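Local coordinates for protein B-agarase (PDB 4BQ2) that hydrolyses beta-linkages of agarose as a family 50 exo-beta-agarase, probably releasing short sugar units from chain ends, at residues S294-Q304 with L370-Y379. Sequence-based numbering, arbitrary orientation.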
loop_
_atom_site.group_PDB
_atom_site.type_symbol
_atom_site.label_atom_id
_atom_site.label_comp_id
_atom_site.label_asym_id
_atom_site.label_seq_id
_atom_site.Cartn_x
_atom_site.Cartn_y
_atom_site.Cartn_z
ATOM N N SER A 294 7.955 12.447 -1.605
ATOM C CA SER A 294 9.001 12.258 -2.609
ATOM C C SER A 294 10.398 12.467 -2.048
ATOM O O SER A 294 11.370 12.440 -2.807
ATOM C CB SER A 294 8.772 13.166 -3.835
ATOM O OG SER A 294 9.036 14.539 -3.542
ATOM N N SER A 295 10.512 12.713 -0.742
ATOM C CA SER A 295 11.837 12.886 -0.141
ATOM C C SER A 295 12.314 11.600 0.520
ATOM O O SER A 295 11.489 10.763 0.908
ATOM C CB SER A 295 11.839 14.056 0.857
ATOM O OG SER A 295 11.246 13.676 2.104
ATOM N N THR A 296 13.645 11.456 0.636
ATOM C CA THR A 296 14.310 10.266 1.205
ATOM C C THR A 296 15.333 10.711 2.252
ATOM O O THR A 296 15.976 11.747 2.051
ATOM C CB THR A 296 14.981 9.410 0.094
ATOM O OG1 THR A 296 15.442 8.166 0.639
ATOM C CG2 THR A 296 16.121 10.173 -0.698
ATOM N N MET A 297 15.460 9.978 3.374
ATOM C CA MET A 297 16.359 10.415 4.450
ATOM C C MET A 297 17.828 10.433 3.984
ATOM O O MET A 297 18.317 9.435 3.449
ATOM C CB MET A 297 16.199 9.550 5.728
ATOM C CG MET A 297 14.841 9.614 6.445
ATOM S SD MET A 297 14.307 11.262 6.960
ATOM C CE MET A 297 13.218 10.826 8.309
ATOM N N THR A 298 18.506 11.572 4.169
ATOM C CA THR A 298 19.920 11.700 3.776
ATOM C C THR A 298 20.929 11.126 4.768
ATOM O O THR A 298 22.094 10.851 4.409
ATOM C CB THR A 298 20.337 13.157 3.522
ATOM O OG1 THR A 298 20.236 13.895 4.740
ATOM C CG2 THR A 298 19.481 13.813 2.429
ATOM N N GLY A 299 20.501 10.965 6.015
ATOM C CA GLY A 299 21.395 10.547 7.069
ATOM C C GLY A 299 21.950 11.713 7.862
ATOM O O GLY A 299 22.707 11.498 8.813
ATOM N N TYR A 300 21.587 12.942 7.489
ATOM C CA TYR A 300 21.960 14.105 8.299
ATOM C C TYR A 300 20.839 14.591 9.236
ATOM O O TYR A 300 19.645 14.270 9.047
ATOM C CB TYR A 300 22.488 15.230 7.410
ATOM C CG TYR A 300 23.773 14.853 6.685
ATOM C CD1 TYR A 300 23.734 14.090 5.522
ATOM C CD2 TYR A 300 25.026 15.236 7.187
ATOM C CE1 TYR A 300 24.897 13.731 4.857
ATOM C CE2 TYR A 300 26.194 14.879 6.533
ATOM C CZ TYR A 300 26.119 14.128 5.362
ATOM O OH TYR A 300 27.258 13.758 4.684
ATOM N N ASP A 301 21.231 15.378 10.245
ATOM C CA ASP A 301 20.300 15.951 11.188
ATOM C C ASP A 301 20.696 17.393 11.509
ATOM O O ASP A 301 21.813 17.828 11.203
ATOM C CB ASP A 301 20.176 15.074 12.448
ATOM C CG ASP A 301 18.799 15.181 13.107
ATOM O OD1 ASP A 301 17.964 16.030 12.688
ATOM O OD2 ASP A 301 18.545 14.410 14.062
ATOM N N TYR A 302 19.751 18.143 12.051
ATOM C CA TYR A 302 19.964 19.543 12.365
ATOM C C TYR A 302 19.852 19.730 13.872
ATOM O O TYR A 302 19.231 18.906 14.558
ATOM C CB TYR A 302 18.918 20.424 11.669
ATOM C CG TYR A 302 18.890 20.312 10.143
ATOM C CD1 TYR A 302 20.057 20.083 9.409
ATOM C CD2 TYR A 302 17.689 20.450 9.434
ATOM C CE1 TYR A 302 20.026 19.978 8.019
ATOM C CE2 TYR A 302 17.659 20.340 8.049
ATOM C CZ TYR A 302 18.836 20.112 7.352
ATOM O OH TYR A 302 18.810 20.017 5.982
ATOM N N ASP A 303 20.468 20.777 14.410
ATOM C CA ASP A 303 20.327 21.017 15.843
ATOM C C ASP A 303 18.927 21.597 16.099
ATOM O O ASP A 303 18.503 22.567 15.465
ATOM C CB ASP A 303 21.494 21.839 16.417
ATOM C CG ASP A 303 22.754 20.978 16.679
ATOM O OD1 ASP A 303 22.786 20.227 17.680
ATOM O OD2 ASP A 303 23.716 21.039 15.882
ATOM N N GLN A 304 18.215 20.942 17.008
ATOM C CA GLN A 304 16.767 21.081 17.206
ATOM C C GLN A 304 16.272 22.496 17.512
ATOM O O GLN A 304 15.099 22.801 17.261
ATOM C CB GLN A 304 16.240 20.055 18.220
ATOM C CG GLN A 304 16.507 18.612 17.794
ATOM C CD GLN A 304 15.800 18.234 16.488
ATOM O OE1 GLN A 304 16.439 18.031 15.450
ATOM N NE2 GLN A 304 14.481 18.142 16.538
ATOM N N LEU A 370 16.029 6.122 11.301
ATOM C CA LEU A 370 15.998 7.471 11.898
ATOM C C LEU A 370 14.584 7.925 12.247
ATOM O O LEU A 370 13.641 7.668 11.487
ATOM C CB LEU A 370 16.621 8.487 10.951
ATOM C CG LEU A 370 18.049 8.198 10.488
ATOM C CD1 LEU A 370 18.367 9.093 9.307
ATOM C CD2 LEU A 370 19.044 8.421 11.628
ATOM N N LYS A 371 14.446 8.591 13.392
ATOM C CA LYS A 371 13.126 9.041 13.879
ATOM C C LYS A 371 12.786 10.427 13.363
ATOM O O LYS A 371 11.638 10.868 13.436
ATOM C CB LYS A 371 13.061 9.001 15.418
ATOM C CG LYS A 371 13.259 7.599 15.982
ATOM C CD LYS A 371 12.453 7.368 17.251
ATOM C CE LYS A 371 12.751 5.991 17.813
ATOM N NZ LYS A 371 14.156 5.951 18.330
ATOM N N ARG A 372 13.798 11.102 12.829
ATOM C CA ARG A 372 13.658 12.439 12.289
ATOM C C ARG A 372 14.918 12.704 11.476
ATOM O O ARG A 372 15.936 12.008 11.617
ATOM C CB ARG A 372 13.597 13.470 13.418
ATOM C CG ARG A 372 14.864 13.467 14.265
ATOM C CD ARG A 372 14.856 14.508 15.373
ATOM N NE ARG A 372 16.236 14.778 15.799
ATOM C CZ ARG A 372 16.623 15.047 17.052
ATOM N NH1 ARG A 372 15.739 15.111 18.038
ATOM N NH2 ARG A 372 17.907 15.265 17.317
ATOM N N GLY A 373 14.880 13.725 10.631
ATOM C CA GLY A 373 16.072 13.988 9.857
ATOM C C GLY A 373 15.879 14.783 8.598
ATOM O O GLY A 373 14.738 15.045 8.140
ATOM N N GLU A 374 17.017 15.191 8.057
ATOM C CA GLU A 374 17.055 15.835 6.765
ATOM C C GLU A 374 16.693 14.799 5.688
ATOM O O GLU A 374 17.024 13.605 5.792
ATOM C CB GLU A 374 18.440 16.454 6.534
ATOM C CG GLU A 374 18.673 17.001 5.127
ATOM C CD GLU A 374 20.144 17.248 4.848
ATOM O OE1 GLU A 374 20.836 16.298 4.391
ATOM O OE2 GLU A 374 20.600 18.394 5.076
ATOM N N ALA A 375 15.937 15.256 4.693
ATOM C CA ALA A 375 15.587 14.427 3.554
ATOM C C ALA A 375 15.806 15.243 2.264
ATOM O O ALA A 375 15.951 16.470 2.323
ATOM C CB ALA A 375 14.152 13.918 3.701
ATOM N N TYR A 376 15.915 14.580 1.119
ATOM C CA TYR A 376 16.056 15.312 -0.134
ATOM C C TYR A 376 15.088 14.736 -1.146
ATOM O O TYR A 376 14.905 13.517 -1.211
ATOM C CB TYR A 376 17.504 15.270 -0.669
ATOM C CG TYR A 376 17.768 16.189 -1.865
ATOM C CD1 TYR A 376 17.985 17.550 -1.671
ATOM C CD2 TYR A 376 17.797 15.692 -3.171
ATOM C CE1 TYR A 376 18.234 18.407 -2.735
ATOM C CE2 TYR A 376 18.036 16.539 -4.252
ATOM C CZ TYR A 376 18.267 17.905 -4.016
ATOM O OH TYR A 376 18.507 18.789 -5.053
ATOM N N SER A 377 14.425 15.621 -1.889
ATOM C CA SER A 377 13.528 15.205 -2.963
ATOM C C SER A 377 14.205 15.357 -4.321
ATOM O O SER A 377 14.242 16.456 -4.900
ATOM C CB SER A 377 12.201 16.001 -2.933
ATOM O OG SER A 377 11.410 15.570 -4.041
ATOM N N PHE A 378 14.742 14.254 -4.828
ATOM C CA PHE A 378 15.317 14.237 -6.166
ATOM C C PHE A 378 14.263 14.545 -7.251
ATOM O O PHE A 378 14.552 15.260 -8.222
ATOM C CB PHE A 378 16.022 12.912 -6.430
ATOM C CG PHE A 378 17.306 12.773 -5.665
ATOM C CD1 PHE A 378 18.491 13.331 -6.166
ATOM C CD2 PHE A 378 17.333 12.103 -4.441
ATOM C CE1 PHE A 378 19.681 13.209 -5.436
ATOM C CE2 PHE A 378 18.517 11.980 -3.724
ATOM C CZ PHE A 378 19.681 12.536 -4.221
ATOM N N TYR A 379 13.054 14.022 -7.075
ATOM C CA TYR A 379 11.950 14.331 -8.018
ATOM C C TYR A 379 11.721 15.852 -8.117
ATOM O O TYR A 379 11.657 16.416 -9.211
ATOM C CB TYR A 379 10.651 13.592 -7.606
ATOM C CG TYR A 379 9.488 13.791 -8.557
ATOM C CD1 TYR A 379 9.340 12.998 -9.684
ATOM C CD2 TYR A 379 8.527 14.780 -8.321
ATOM C CE1 TYR A 379 8.278 13.176 -10.560
ATOM C CE2 TYR A 379 7.460 14.970 -9.196
ATOM C CZ TYR A 379 7.349 14.165 -10.315
ATOM O OH TYR A 379 6.293 14.354 -11.175
HETATM O O HOH W 1 12.424 11.852 -5.187
HETATM O O HOH W 2 14.145 11.927 -3.429
HETATM O O HOH W 3 18.404 12.050 7.732
HETATM O O HOH W 4 18.334 11.829 12.978
#
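Glu374 reaches from strand 373-376 to two hydroxyls of 294-304, engaging both carboxylate oxygens. Its extended chain lets OE1 accept from Thr298 OG1 at 2.5 Å, while OE2 takes the Tyr302 OH proton at 2.6 Å through its anti lone pair and a salt bridge from Arg334. Thr298 suits its corner because OG1 also accepts from Tyr300 N, closing an ST turn where the strand is broken.

The backbones pair antiparallel: Thr296 and Tyr376 exchange two hydrogen bonds, and Glu374 N donates to Tyr300 O. At the break Glu374 O takes both Thr298 N (3.0 Å) and a water that bridges Gly299 N to Tyr300 O; the positive phi (96°) of Gly299 favours glycine. Two waters link Ser294 O to Phe378 N and Tyr379 N, where Ser294 OG and Ser377 OG lie 2.6 Å apart.

Arg372 NE donates to the syn lone pair of Asp301 OD2 at 2.9 Å, with the Gln304 amide stacked over one guanidinium face. OD1 accepts from Tyr302 N and is hydrogen-bonded to Tyr361 OH; a water donating to OD2 also donates to Arg372 O.

Two hydroxyls and Arg334 thus probably stabilise buried Glu374 as an anion, one of several ties between the strands.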